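Local coordinates for periplasmic binding protein component of an ABC type zinc uptake transporter (Synechocystis sp., PDB 1PQ4), which probably captures zinc in the periplasm and hands it to the membrane components of an ABC-type zinc uptake transporter, at residues I58-E63 and M128-H133; L188-F193 and N236-V241; F193-P198 and L209-I214; H197-Y202 and F242-F247; E264-L269 and Q282-A287. All coordinates share one frame; numbering follows the deposited sequence.

The zinc ion shows how contacts distant in sequence converge. Contact 1 brings His133 to the metal and contacts 3 and 4 share His197; His133 NE2 and His197 NE2 stand 3.4 Å apart as co-ligands. Contacts 3 and 4, centres about 7 Å apart, are linked by a probable hydrogen bond from Phe242 N to Ile194 O. Contact 2 shares Phe193 with contact 3 and lies at the start of strands 192-195 and 240-244, the latter also used by contact 4, its centre about 28 Å from that of contact 1. Contact 5 backs contact 4 through probable hydrogen bonds between Gly243 and both Glu264 and Leu266; its Leu266 side chain is about 11 Å from zinc.

Contact 1: I58-E63 and M128-H133; sequences IGLGFE and MVADPH. With ZN (zinc ion), chain C.
Phe62 and Pro132 meet at about a right angle, Phe62 CD1 lying 4.0 Å from Pro132 CG, and this pair shows how plain packing can back a metal ligand. Phe62 puts CG opposite its main-chain nitrogen (chi1 -172°), which swings the ring over to the proline. Leu60 instead sets CG opposite its carbonyl carbon, and its two branches divide the work: CD1 reaches the carbonyl oxygen of Asp131, while CD2 rests 4.2 Å from Ala130 CB. Both residues belong to a type I' turn from Gly59 to Phe62, and Glu63 clasps the start of the loop, taking Ile58 N on OE2 and Gly59 N on OE1. No direct hydrogen bond joins the segments; water 1 does so, donating to Leu60 O and Ala130 O. Beyond Pro132, whose CG overlies the rim of the His133 ring, Asp131 OD1 forms an Asx turn with His133 N (2.9 Å) and also accepts from His133 ND1 at 2.6 Å, close to the ring plane. His133 NE2 binds zinc at 2.1 Å beside His37, His197 and water 2. The carboxylate thus fixes the rotation of the imidazole and probably polarises it, making NE2 a stronger electron donor to the metal.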
# COMPACT_ATOMS: atom_id res chain seq x y z
N ILE A 58 -9.00 -4.36 0.55
CA ILE A 58 -8.42 -3.04 0.72
C ILE A 58 -9.64 -2.10 0.53
O ILE A 58 -9.80 -1.08 1.21
CB ILE A 58 -7.39 -2.76 -0.39
CG1 ILE A 58 -6.07 -3.52 -0.10
CG2 ILE A 58 -7.18 -1.26 -0.56
CD1 ILE A 58 -6.14 -4.98 -0.36
N GLY A 59 -10.52 -2.45 -0.41
CA GLY A 59 -11.69 -1.61 -0.65
C GLY A 59 -11.42 -0.53 -1.68
O GLY A 59 -10.43 -0.58 -2.41
N LEU A 60 -12.30 0.46 -1.72
CA LEU A 60 -12.20 1.57 -2.65
C LEU A 60 -12.05 1.13 -4.08
O LEU A 60 -11.41 1.79 -4.89
CB LEU A 60 -11.03 2.53 -2.26
CG LEU A 60 -11.25 3.20 -0.89
CD1 LEU A 60 -10.01 3.99 -0.46
CD2 LEU A 60 -12.48 4.16 -0.99
N GLY A 61 -12.65 0.00 -4.42
CA GLY A 61 -12.53 -0.48 -5.78
C GLY A 61 -11.28 -1.25 -6.10
O GLY A 61 -11.13 -1.78 -7.20
N PHE A 62 -10.35 -1.33 -5.16
CA PHE A 62 -9.10 -2.07 -5.45
C PHE A 62 -9.33 -3.49 -6.01
O PHE A 62 -8.63 -3.92 -6.93
CB PHE A 62 -8.28 -2.19 -4.17
CG PHE A 62 -6.91 -2.74 -4.39
CD1 PHE A 62 -5.96 -1.99 -5.06
CD2 PHE A 62 -6.55 -3.95 -3.85
CE1 PHE A 62 -4.63 -2.43 -5.17
CE2 PHE A 62 -5.22 -4.42 -3.96
CZ PHE A 62 -4.26 -3.64 -4.61
N GLU A 63 -10.29 -4.20 -5.44
CA GLU A 63 -10.60 -5.58 -5.82
C GLU A 63 -11.74 -5.73 -6.85
O GLU A 63 -12.12 -6.86 -7.18
CB GLU A 63 -11.00 -6.37 -4.57
CG GLU A 63 -9.86 -6.67 -3.56
CD GLU A 63 -9.69 -5.63 -2.48
OE1 GLU A 63 -10.48 -4.66 -2.44
OE2 GLU A 63 -8.77 -5.78 -1.64
N MET A 128 -10.33 8.69 -13.02
CA MET A 128 -11.74 8.56 -12.64
C MET A 128 -11.97 7.58 -11.46
O MET A 128 -12.12 6.37 -11.64
CB MET A 128 -12.58 8.12 -13.86
N VAL A 129 -11.98 8.11 -10.24
CA VAL A 129 -12.18 7.24 -9.10
C VAL A 129 -11.33 7.56 -7.89
O VAL A 129 -10.57 8.53 -7.85
N ALA A 130 -11.46 6.71 -6.89
CA ALA A 130 -10.75 6.83 -5.64
C ALA A 130 -9.35 6.24 -5.75
O ALA A 130 -9.12 5.28 -6.47
CB ALA A 130 -11.51 6.10 -4.56
N ASP A 131 -8.41 6.83 -5.03
CA ASP A 131 -7.03 6.33 -5.01
C ASP A 131 -7.10 5.25 -3.94
O ASP A 131 -7.42 5.53 -2.79
CB ASP A 131 -6.08 7.43 -4.55
CG ASP A 131 -4.62 6.99 -4.60
OD1 ASP A 131 -4.33 5.80 -4.35
OD2 ASP A 131 -3.80 7.86 -4.88
N PRO A 132 -6.77 4.02 -4.30
CA PRO A 132 -6.85 2.95 -3.31
C PRO A 132 -5.63 2.69 -2.41
O PRO A 132 -5.68 1.82 -1.57
CB PRO A 132 -7.14 1.73 -4.19
CG PRO A 132 -6.22 1.97 -5.35
CD PRO A 132 -6.34 3.50 -5.61
N HIS A 133 -4.58 3.49 -2.56
CA HIS A 133 -3.34 3.18 -1.85
C HIS A 133 -3.33 3.58 -0.39
O HIS A 133 -2.37 4.19 0.12
CB HIS A 133 -2.19 3.80 -2.64
CG HIS A 133 -2.09 3.32 -4.06
ND1 HIS A 133 -2.69 3.98 -5.12
CD2 HIS A 133 -1.44 2.26 -4.60
CE1 HIS A 133 -2.41 3.36 -6.24
NE2 HIS A 133 -1.65 2.31 -5.96
ZN ZN C . -0.66 0.89 -7.16
O HOH W 1 -10.00 2.54 -6.97
O HOH W 2 0.57 -0.45 -5.78

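Contact 2: L188-F193 and N236-V241; sequences LPQRKF and NNLTMV
Leu238 reaches back to Gln190 and Lys192 just past a Schellman motif, in which Asn237, with positive phi, ends helix 223-234 before strand 240-244 begins. The tight part is the wedge made by Leu238 CD2, which sits 3.8 Å from Gln190 CD and 3.7 Å from the carbonyl oxygen of Lys192. The glutamine chain bends at chi2 (53°) and crosses the leucine at about a right angle. Its amide is held within its own segment, because Lys192 N donates to Gln190 OE1 in the carbonyl plane, on a lone pair. Gln190 NE2 comes near Asn236 O, but at an angle too poor for a hydrogen bond. Toward solvent the contact thins to one long arm: Lys192, extended beyond CG and partly exposed, reaches over to Asn236. The amide it meets is anchored from its other end, Asn236 ND2 bonding to Thr232 O in the last turns of the helix. Lys192 NZ then donates to Asn236 OD1 at 2.9 Å, coming in 32° off the carbonyl plane.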
# COMPACT_ATOMS: atom_id res chain seq x y z
N LEU A 188 13.16 18.35 5.60
CA LEU A 188 13.55 18.47 4.20
C LEU A 188 13.12 19.78 3.56
O LEU A 188 11.98 20.18 3.66
CB LEU A 188 12.96 17.32 3.41
CG LEU A 188 13.20 15.95 4.06
CD1 LEU A 188 12.67 14.87 3.12
CD2 LEU A 188 14.70 15.74 4.34
N PRO A 189 14.04 20.48 2.89
CA PRO A 189 13.66 21.74 2.23
C PRO A 189 13.00 21.36 0.92
O PRO A 189 12.17 22.09 0.43
CB PRO A 189 15.00 22.45 1.97
CG PRO A 189 15.99 21.73 2.86
CD PRO A 189 15.51 20.29 2.85
N GLN A 190 13.41 20.23 0.34
CA GLN A 190 12.88 19.74 -0.93
C GLN A 190 11.78 18.75 -0.55
O GLN A 190 12.01 17.71 0.10
CB GLN A 190 13.98 19.05 -1.76
CG GLN A 190 13.51 18.37 -3.07
CD GLN A 190 12.71 19.31 -3.97
OE1 GLN A 190 11.49 19.34 -3.94
NE2 GLN A 190 13.42 20.09 -4.79
N ARG A 191 10.56 19.07 -0.94
CA ARG A 191 9.43 18.22 -0.57
C ARG A 191 8.98 17.30 -1.70
O ARG A 191 8.14 16.42 -1.52
CB ARG A 191 8.26 19.11 -0.19
CG ARG A 191 7.67 18.79 1.10
CD ARG A 191 8.03 19.85 2.09
NE ARG A 191 9.06 19.45 3.01
CZ ARG A 191 8.97 18.51 3.95
NH1 ARG A 191 7.88 17.78 4.15
NH2 ARG A 191 9.99 18.36 4.76
N LYS A 192 9.55 17.50 -2.87
CA LYS A 192 9.15 16.74 -4.04
C LYS A 192 9.95 15.46 -4.26
O LYS A 192 11.14 15.43 -3.93
CB LYS A 192 9.32 17.64 -5.26
CG LYS A 192 8.57 18.96 -5.13
CD LYS A 192 8.73 19.85 -6.36
CE LYS A 192 8.02 21.19 -6.14
NZ LYS A 192 7.92 22.02 -7.36
N PHE A 193 9.30 14.38 -4.75
CA PHE A 193 10.05 13.14 -5.09
C PHE A 193 9.40 12.55 -6.34
O PHE A 193 8.19 12.69 -6.55
CB PHE A 193 10.17 12.10 -3.95
CG PHE A 193 8.87 11.50 -3.48
CD1 PHE A 193 8.57 10.17 -3.75
CD2 PHE A 193 7.95 12.27 -2.72
CE1 PHE A 193 7.39 9.59 -3.28
CE2 PHE A 193 6.75 11.69 -2.24
CZ PHE A 193 6.48 10.35 -2.52
N ASN A 236 13.81 21.43 -10.52
CA ASN A 236 13.61 21.23 -9.09
C ASN A 236 14.84 20.59 -8.45
O ASN A 236 14.81 20.19 -7.29
CB ASN A 236 12.37 20.35 -8.83
CG ASN A 236 11.07 21.13 -8.90
OD1 ASN A 236 10.72 21.88 -7.98
ND2 ASN A 236 10.34 20.96 -10.00
N ASN A 237 15.93 20.51 -9.20
CA ASN A 237 17.15 19.91 -8.67
C ASN A 237 16.98 18.54 -8.01
O ASN A 237 17.66 18.25 -7.02
CB ASN A 237 17.80 20.85 -7.64
CG ASN A 237 18.26 22.15 -8.25
OD1 ASN A 237 19.25 22.19 -8.97
ND2 ASN A 237 17.52 23.22 -7.96
N LEU A 238 16.12 17.68 -8.54
CA LEU A 238 15.94 16.36 -7.91
C LEU A 238 17.21 15.48 -8.02
O LEU A 238 17.86 15.42 -9.06
CB LEU A 238 14.70 15.67 -8.47
CG LEU A 238 13.45 16.53 -8.22
CD1 LEU A 238 12.25 15.87 -8.84
CD2 LEU A 238 13.23 16.74 -6.70
N THR A 239 17.54 14.82 -6.93
CA THR A 239 18.74 14.01 -6.79
C THR A 239 18.61 12.52 -7.04
O THR A 239 19.61 11.80 -7.23
CB THR A 239 19.28 14.22 -5.34
OG1 THR A 239 20.24 15.28 -5.35
CG2 THR A 239 19.87 12.93 -4.72
N MET A 240 17.38 12.03 -7.02
CA MET A 240 17.18 10.62 -7.14
C MET A 240 15.87 10.37 -7.83
O MET A 240 14.96 11.20 -7.76
CB MET A 240 17.15 10.03 -5.75
CG MET A 240 17.32 8.55 -5.67
SD MET A 240 19.06 8.24 -5.56
CE MET A 240 19.48 9.28 -4.13
N VAL A 241 15.78 9.24 -8.52
CA VAL A 241 14.52 8.92 -9.18
C VAL A 241 14.16 7.56 -8.63
O VAL A 241 15.01 6.67 -8.56
CB VAL A 241 14.65 8.85 -10.72
CG1 VAL A 241 13.31 8.49 -11.32
CG2 VAL A 241 15.14 10.20 -11.25

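Contact 3: F193-P198 and L209-I214; sequences FIVFHP and LVQIPI. With ZN (zinc ion), chain C.
Phe193 places CG between its main-chain nitrogen and carbonyl carbon (chi1 64°), a rotation bringing the ring across to the neighbouring strand, with Gln211 CA over one face and Leu209 CB at the edge, 3.8 Å from CE2. On the other side of the sheet Ile194 CG2, opposite the main-chain nitrogen, meets Ile214 CG1, which stands opposite its own carbonyl carbon, at 3.6 Å. Between the strands of this beta-alpha-beta unit, whose helix is 201-206, runs a parallel ladder of hydrogen bonds, among them Ile212 N to Phe193 O at 2.8 Å. Pro213 costs the ladder nothing, its nitrogen facing away from strand 192-195; its CB packs 3.7 Å from Pro198 CB. Gln211 stretches along the face of Phe193, Val195 and Pro213, CG against Val195 CG2 at 3.8 Å and the amide beside Pro198. With an alanine here, a gap would probably open between Val195 and Pro198, next to the loop that carries the zinc ligand His197. That loop sets His197 NE2 on the metal, while ND1 bonds to Glu215, one residue past Ile214. Pairing the strands therefore also brings up the acid that orients, and probably polarises, the ligand imidazole.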
# COMPACT_ATOMS: atom_id res chain seq x y z
N PHE A 193 9.30 14.38 -4.75
CA PHE A 193 10.05 13.14 -5.09
C PHE A 193 9.40 12.55 -6.34
O PHE A 193 8.19 12.69 -6.55
CB PHE A 193 10.17 12.10 -3.95
CG PHE A 193 8.87 11.50 -3.48
CD1 PHE A 193 8.57 10.17 -3.75
CD2 PHE A 193 7.95 12.27 -2.72
CE1 PHE A 193 7.39 9.59 -3.28
CE2 PHE A 193 6.75 11.69 -2.24
CZ PHE A 193 6.48 10.35 -2.52
N ILE A 194 10.20 11.95 -7.21
CA ILE A 194 9.67 11.38 -8.46
C ILE A 194 9.67 9.90 -8.32
O ILE A 194 10.65 9.32 -7.90
CB ILE A 194 10.58 11.69 -9.65
CG1 ILE A 194 10.85 13.17 -9.72
CG2 ILE A 194 9.93 11.22 -10.95
CD1 ILE A 194 11.84 13.57 -10.84
N VAL A 195 8.56 9.27 -8.71
CA VAL A 195 8.40 7.84 -8.62
C VAL A 195 7.75 7.40 -9.90
O VAL A 195 7.17 8.20 -10.63
CB VAL A 195 7.44 7.38 -7.48
CG1 VAL A 195 8.04 7.65 -6.18
CG2 VAL A 195 6.08 8.14 -7.60
N PHE A 196 7.87 6.13 -10.18
CA PHE A 196 7.27 5.69 -11.41
C PHE A 196 5.76 5.56 -11.21
O PHE A 196 5.01 6.31 -11.80
CB PHE A 196 7.86 4.36 -11.86
CG PHE A 196 7.23 3.86 -13.13
CD1 PHE A 196 7.49 4.52 -14.34
CD2 PHE A 196 6.28 2.84 -13.10
CE1 PHE A 196 6.82 4.18 -15.49
CE2 PHE A 196 5.59 2.50 -14.28
CZ PHE A 196 5.88 3.18 -15.47
N HIS A 197 5.35 4.63 -10.34
CA HIS A 197 3.91 4.37 -10.12
C HIS A 197 3.47 5.15 -8.87
O HIS A 197 4.08 5.02 -7.80
CB HIS A 197 3.73 2.87 -9.94
CG HIS A 197 2.35 2.48 -9.55
ND1 HIS A 197 1.29 2.50 -10.45
CD2 HIS A 197 1.84 2.06 -8.37
CE1 HIS A 197 0.19 2.09 -9.84
NE2 HIS A 197 0.49 1.83 -8.57
N PRO A 198 2.40 5.96 -9.00
CA PRO A 198 1.92 6.77 -7.89
C PRO A 198 1.18 6.00 -6.82
O PRO A 198 -0.04 6.02 -6.74
CB PRO A 198 1.05 7.84 -8.58
CG PRO A 198 0.41 7.06 -9.70
CD PRO A 198 1.54 6.12 -10.19
N LEU A 209 4.59 15.93 1.47
CA LEU A 209 5.53 15.71 0.39
C LEU A 209 4.70 15.87 -0.86
O LEU A 209 3.46 15.88 -0.79
CB LEU A 209 6.10 14.29 0.44
CG LEU A 209 6.86 13.94 1.73
CD1 LEU A 209 7.35 12.51 1.68
CD2 LEU A 209 8.04 14.88 1.91
N VAL A 210 5.37 16.00 -1.99
CA VAL A 210 4.71 16.13 -3.27
C VAL A 210 5.21 14.98 -4.11
O VAL A 210 6.40 14.90 -4.40
CB VAL A 210 5.06 17.47 -3.95
CG1 VAL A 210 4.51 17.49 -5.36
CG2 VAL A 210 4.44 18.66 -3.14
N GLN A 211 4.32 14.09 -4.48
CA GLN A 211 4.73 12.94 -5.27
C GLN A 211 4.60 13.34 -6.72
O GLN A 211 3.56 13.83 -7.11
CB GLN A 211 3.79 11.78 -4.96
CG GLN A 211 3.75 10.72 -6.00
CD GLN A 211 2.66 9.66 -5.73
OE1 GLN A 211 1.45 9.95 -5.76
NE2 GLN A 211 3.10 8.46 -5.48
N ILE A 212 5.64 13.15 -7.53
CA ILE A 212 5.60 13.49 -8.96
C ILE A 212 5.69 12.14 -9.67
O ILE A 212 6.73 11.47 -9.65
CB ILE A 212 6.81 14.39 -9.36
CG1 ILE A 212 6.75 15.72 -8.61
CG2 ILE A 212 6.80 14.65 -10.86
CD1 ILE A 212 8.03 16.55 -8.64
N PRO A 213 4.60 11.72 -10.27
CA PRO A 213 4.67 10.42 -10.94
C PRO A 213 5.12 10.46 -12.38
O PRO A 213 4.90 11.45 -13.08
CB PRO A 213 3.23 9.90 -10.81
CG PRO A 213 2.42 11.16 -10.92
CD PRO A 213 3.20 12.15 -10.06
N ILE A 214 5.77 9.39 -12.79
CA ILE A 214 6.22 9.27 -14.18
C ILE A 214 5.12 8.57 -15.01
O ILE A 214 4.82 8.98 -16.13
CB ILE A 214 7.50 8.39 -14.28
CG1 ILE A 214 8.67 9.05 -13.56
CG2 ILE A 214 7.92 8.19 -15.78
CD1 ILE A 214 9.85 8.13 -13.26
ZN ZN C . -0.66 0.89 -7.16
O HOH W 2 0.57 -0.45 -5.78

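Contact 4: H197-Y202 and F242-F247; sequences HPSWAY and FGETQF. With ZN (zinc ion), chain C.
His197 and Glu244 lie 7.0 Å apart at their CA atoms, His197 in the loop after strand 192-195 and Glu244 at the start of a type I turn that runs to Phe247. Pro198 is the centre of an inverse gamma turn closed by a weak Ser199 N to His197 O bond. Glu244, bent at chi2, presents a buried carboxylate: OE1 accepts His197 N at 2.9 Å and 168°, 31° out of the carboxylate plane. OE2 takes the indole nitrogen of Trp200, NE1, at 3.3 Å from above that plane, and a weak bond from Ser199 OG. So one acid holds the zinc ligand's own main chain and two side chains just after it. The ligand ring is steadied separately. His197 CG points opposite the main-chain nitrogen (chi1 174°), which lays the imidazole over Phe247 in an offset stack, centroids 4.3 Å apart; His197 CB adds a CH-pi contact to the same ring. His197 ND1 is bonded to Glu215, and NE2 binds zinc at 2.1 Å. Trp200 also packs on Leu266. A first-shell histidine held by second-shell acid and aromatic groups, in the loops facing the cleft, is the pattern of a metal site between the lobes of a family 9 solute-binding protein.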
# COMPACT_ATOMS: atom_id res chain seq x y z
N HIS A 197 5.35 4.63 -10.34
CA HIS A 197 3.91 4.37 -10.12
C HIS A 197 3.47 5.15 -8.87
O HIS A 197 4.08 5.02 -7.80
CB HIS A 197 3.73 2.87 -9.94
CG HIS A 197 2.35 2.48 -9.55
ND1 HIS A 197 1.29 2.50 -10.45
CD2 HIS A 197 1.84 2.06 -8.37
CE1 HIS A 197 0.19 2.09 -9.84
NE2 HIS A 197 0.49 1.83 -8.57
N PRO A 198 2.40 5.96 -9.00
CA PRO A 198 1.92 6.77 -7.89
C PRO A 198 1.18 6.00 -6.82
O PRO A 198 -0.04 6.02 -6.74
CB PRO A 198 1.05 7.84 -8.58
CG PRO A 198 0.41 7.06 -9.70
CD PRO A 198 1.54 6.12 -10.19
N SER A 199 1.90 5.29 -6.00
CA SER A 199 1.18 4.62 -4.94
C SER A 199 1.34 5.37 -3.63
O SER A 199 0.90 4.89 -2.58
CB SER A 199 1.72 3.21 -4.80
OG SER A 199 3.10 3.23 -4.81
N TRP A 200 1.97 6.54 -3.66
CA TRP A 200 2.29 7.22 -2.40
C TRP A 200 1.51 8.50 -2.10
O TRP A 200 1.98 9.32 -1.30
CB TRP A 200 3.81 7.52 -2.34
CG TRP A 200 4.68 6.32 -2.65
CD1 TRP A 200 5.15 5.93 -3.88
CD2 TRP A 200 5.07 5.31 -1.73
NE1 TRP A 200 5.80 4.72 -3.78
CE2 TRP A 200 5.76 4.31 -2.46
CE3 TRP A 200 4.90 5.14 -0.34
CZ2 TRP A 200 6.27 3.17 -1.86
CZ3 TRP A 200 5.41 3.99 0.26
CH2 TRP A 200 6.09 3.02 -0.50
N ALA A 201 0.34 8.69 -2.71
CA ALA A 201 -0.39 9.96 -2.48
C ALA A 201 -0.82 10.14 -1.00
O ALA A 201 -0.77 11.23 -0.47
CB ALA A 201 -1.63 10.03 -3.41
N TYR A 202 -1.26 9.07 -0.34
CA TYR A 202 -1.69 9.23 1.05
C TYR A 202 -0.49 9.47 1.95
O TYR A 202 -0.50 10.32 2.84
CB TYR A 202 -2.47 7.99 1.49
CG TYR A 202 -3.79 7.90 0.73
CD1 TYR A 202 -4.93 8.64 1.18
CD2 TYR A 202 -3.92 7.10 -0.39
CE1 TYR A 202 -6.14 8.57 0.53
CE2 TYR A 202 -5.17 7.00 -1.07
CZ TYR A 202 -6.27 7.74 -0.59
OH TYR A 202 -7.52 7.58 -1.18
N PHE A 242 12.91 7.41 -8.18
CA PHE A 242 12.52 6.15 -7.61
C PHE A 242 11.71 5.34 -8.59
O PHE A 242 10.98 5.88 -9.41
CB PHE A 242 11.70 6.39 -6.36
CG PHE A 242 12.46 7.05 -5.29
CD1 PHE A 242 12.30 8.41 -5.04
CD2 PHE A 242 13.37 6.32 -4.53
CE1 PHE A 242 13.04 9.05 -4.04
CE2 PHE A 242 14.11 6.97 -3.50
CZ PHE A 242 13.94 8.32 -3.27
N GLY A 243 11.88 4.03 -8.51
CA GLY A 243 11.11 3.13 -9.36
C GLY A 243 10.52 2.15 -8.36
O GLY A 243 10.78 2.23 -7.16
N GLU A 244 9.72 1.23 -8.84
CA GLU A 244 9.09 0.26 -7.95
C GLU A 244 9.40 -1.11 -8.50
O GLU A 244 9.49 -1.29 -9.73
CB GLU A 244 7.57 0.52 -7.92
CG GLU A 244 7.19 1.51 -6.90
CD GLU A 244 6.67 2.81 -7.46
OE1 GLU A 244 7.14 3.22 -8.56
OE2 GLU A 244 5.80 3.42 -6.77
N THR A 245 9.57 -2.09 -7.61
CA THR A 245 9.90 -3.46 -8.03
C THR A 245 8.90 -4.10 -8.94
O THR A 245 9.26 -4.91 -9.77
CB THR A 245 10.02 -4.46 -6.86
OG1 THR A 245 9.88 -3.77 -5.59
CG2 THR A 245 11.34 -5.18 -6.94
N GLN A 246 7.63 -3.74 -8.77
CA GLN A 246 6.57 -4.37 -9.57
C GLN A 246 6.42 -3.80 -10.97
O GLN A 246 5.62 -4.29 -11.74
CB GLN A 246 5.21 -4.27 -8.83
CG GLN A 246 5.21 -4.98 -7.47
CD GLN A 246 5.86 -4.15 -6.35
OE1 GLN A 246 6.11 -4.65 -5.24
NE2 GLN A 246 6.12 -2.87 -6.65
N PHE A 247 7.15 -2.75 -11.29
CA PHE A 247 7.03 -2.15 -12.61
C PHE A 247 8.42 -2.00 -13.20
O PHE A 247 9.41 -1.98 -12.48
CB PHE A 247 6.36 -0.77 -12.52
CG PHE A 247 5.04 -0.79 -11.79
CD1 PHE A 247 4.97 -0.63 -10.41
CD2 PHE A 247 3.85 -0.99 -12.48
CE1 PHE A 247 3.76 -0.69 -9.74
CE2 PHE A 247 2.62 -1.05 -11.81
CZ PHE A 247 2.58 -0.90 -10.45
ZN ZN C . -0.66 0.89 -7.16
O HOH W 2 0.57 -0.45 -5.78

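Contact 5: E264-L269 and Q282-A287; sequences ELLDPL and QKIANA
Lys283 lays its extended chain alongside Leu266 and obliquely over the carboxylate of Glu264. Its CD is 4.0 Å from Leu266 CD2, the two side chains running past each other in opposite directions, and its CE is 3.4 Å from Glu264 OE1. The amino group goes further, to the main chain: Lys283 NZ donates to Leu265 O at 3.1 Å, lying in the carbonyl plane. The salt bridge to Glu264 OE1 is long, 3.9 Å, so the hydrogen bond to the carbonyl is probably the firmer hold. Glu264 bends at chi2 (-100°) to keep its carboxylate alongside the lysine, and water 3 links the pair again, donating at 2.8 Å to Lys283 O and weakly to Glu264 OE2. This is helix-on-sheet packing: helix 273-288 follows strand 262-266 in the chain and turns back along it, the local axes 10.2 Å apart and their directions 146° from one another. A methionine in place of Lys283 would probably leave Leu265 O without its side-chain donor and Glu264 without its nearby positive charge. Deeper in the layer the contact is wholly apolar. Leu266 CD2 meets Ile284 CD1 at 4.0 Å, the two side chains crossing at about a right angle, and Phe242 of the adjoining strand and Trp200 pack against Leu266.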
# COMPACT_ATOMS: atom_id res chain seq x y z
N GLU A 264 16.63 4.50 -7.11
CA GLU A 264 16.36 3.63 -5.93
C GLU A 264 15.00 2.99 -6.10
O GLU A 264 14.16 3.53 -6.83
CB GLU A 264 16.32 4.46 -4.64
CG GLU A 264 17.66 4.94 -4.16
CD GLU A 264 18.23 4.08 -3.05
OE1 GLU A 264 18.07 2.84 -3.10
OE2 GLU A 264 18.85 4.66 -2.14
N LEU A 265 14.80 1.86 -5.43
CA LEU A 265 13.53 1.15 -5.48
C LEU A 265 12.70 1.43 -4.25
O LEU A 265 13.23 1.53 -3.14
CB LEU A 265 13.75 -0.36 -5.53
CG LEU A 265 14.30 -0.94 -6.83
CD1 LEU A 265 14.24 -2.47 -6.78
CD2 LEU A 265 13.47 -0.41 -7.98
N LEU A 266 11.40 1.58 -4.44
CA LEU A 266 10.51 1.74 -3.28
C LEU A 266 9.58 0.54 -3.50
O LEU A 266 9.28 0.18 -4.65
CB LEU A 266 9.72 3.05 -3.33
CG LEU A 266 10.53 4.34 -3.24
CD1 LEU A 266 9.58 5.55 -3.17
CD2 LEU A 266 11.42 4.30 -2.00
N ASP A 267 9.19 -0.14 -2.44
CA ASP A 267 8.33 -1.30 -2.61
C ASP A 267 6.99 -1.03 -1.91
O ASP A 267 6.89 -1.13 -0.68
CB ASP A 267 8.95 -2.53 -1.96
CG ASP A 267 8.17 -3.77 -2.26
OD1 ASP A 267 7.04 -3.67 -2.83
OD2 ASP A 267 8.69 -4.86 -1.92
N PRO A 268 5.96 -0.65 -2.66
CA PRO A 268 4.67 -0.39 -1.99
C PRO A 268 4.00 -1.67 -1.44
O PRO A 268 3.08 -1.58 -0.63
CB PRO A 268 3.84 0.29 -3.08
CG PRO A 268 4.33 -0.41 -4.33
CD PRO A 268 5.88 -0.40 -4.12
N LEU A 269 4.48 -2.85 -1.86
CA LEU A 269 3.86 -4.12 -1.43
C LEU A 269 4.68 -4.94 -0.45
O LEU A 269 4.41 -6.13 -0.25
CB LEU A 269 3.51 -5.04 -2.63
CG LEU A 269 2.61 -4.43 -3.71
CD1 LEU A 269 2.22 -5.53 -4.75
CD2 LEU A 269 1.34 -3.86 -3.04
N GLN A 282 13.53 7.25 4.86
CA GLN A 282 14.97 7.52 4.85
C GLN A 282 15.48 7.70 3.41
O GLN A 282 16.36 8.56 3.15
CB GLN A 282 15.72 6.38 5.53
CG GLN A 282 15.38 6.37 7.00
CD GLN A 282 15.92 5.15 7.70
OE1 GLN A 282 16.00 4.06 7.11
NE2 GLN A 282 16.27 5.31 8.98
N LYS A 283 14.97 6.88 2.49
CA LYS A 283 15.37 7.05 1.08
C LYS A 283 14.98 8.39 0.54
O LYS A 283 15.74 9.05 -0.20
CB LYS A 283 14.76 5.97 0.19
CG LYS A 283 15.62 4.71 0.20
CD LYS A 283 15.04 3.57 -0.59
CE LYS A 283 16.03 2.38 -0.48
NZ LYS A 283 15.37 1.12 -0.93
N ILE A 284 13.79 8.83 0.90
CA ILE A 284 13.35 10.12 0.40
C ILE A 284 14.16 11.22 1.05
O ILE A 284 14.55 12.19 0.38
CB ILE A 284 11.84 10.33 0.68
CG1 ILE A 284 11.03 9.47 -0.30
CG2 ILE A 284 11.47 11.81 0.50
CD1 ILE A 284 11.37 7.99 -0.47
N ALA A 285 14.40 11.09 2.35
CA ALA A 285 15.18 12.12 3.03
C ALA A 285 16.61 12.17 2.42
O ALA A 285 17.16 13.25 2.18
CB ALA A 285 15.26 11.81 4.54
N ASN A 286 17.20 11.01 2.18
CA ASN A 286 18.55 11.01 1.62
C ASN A 286 18.61 11.69 0.27
O ASN A 286 19.61 12.32 -0.07
CB ASN A 286 19.08 9.60 1.48
CG ASN A 286 19.39 8.97 2.81
OD1 ASN A 286 19.43 9.66 3.83
ND2 ASN A 286 19.62 7.65 2.81
N ALA A 287 17.55 11.55 -0.49
CA ALA A 287 17.52 12.12 -1.81
C ALA A 287 17.29 13.60 -1.85
O ALA A 287 17.72 14.25 -2.78
CB ALA A 287 16.47 11.41 -2.65
O HOH W 3 17.92 7.92 -1.55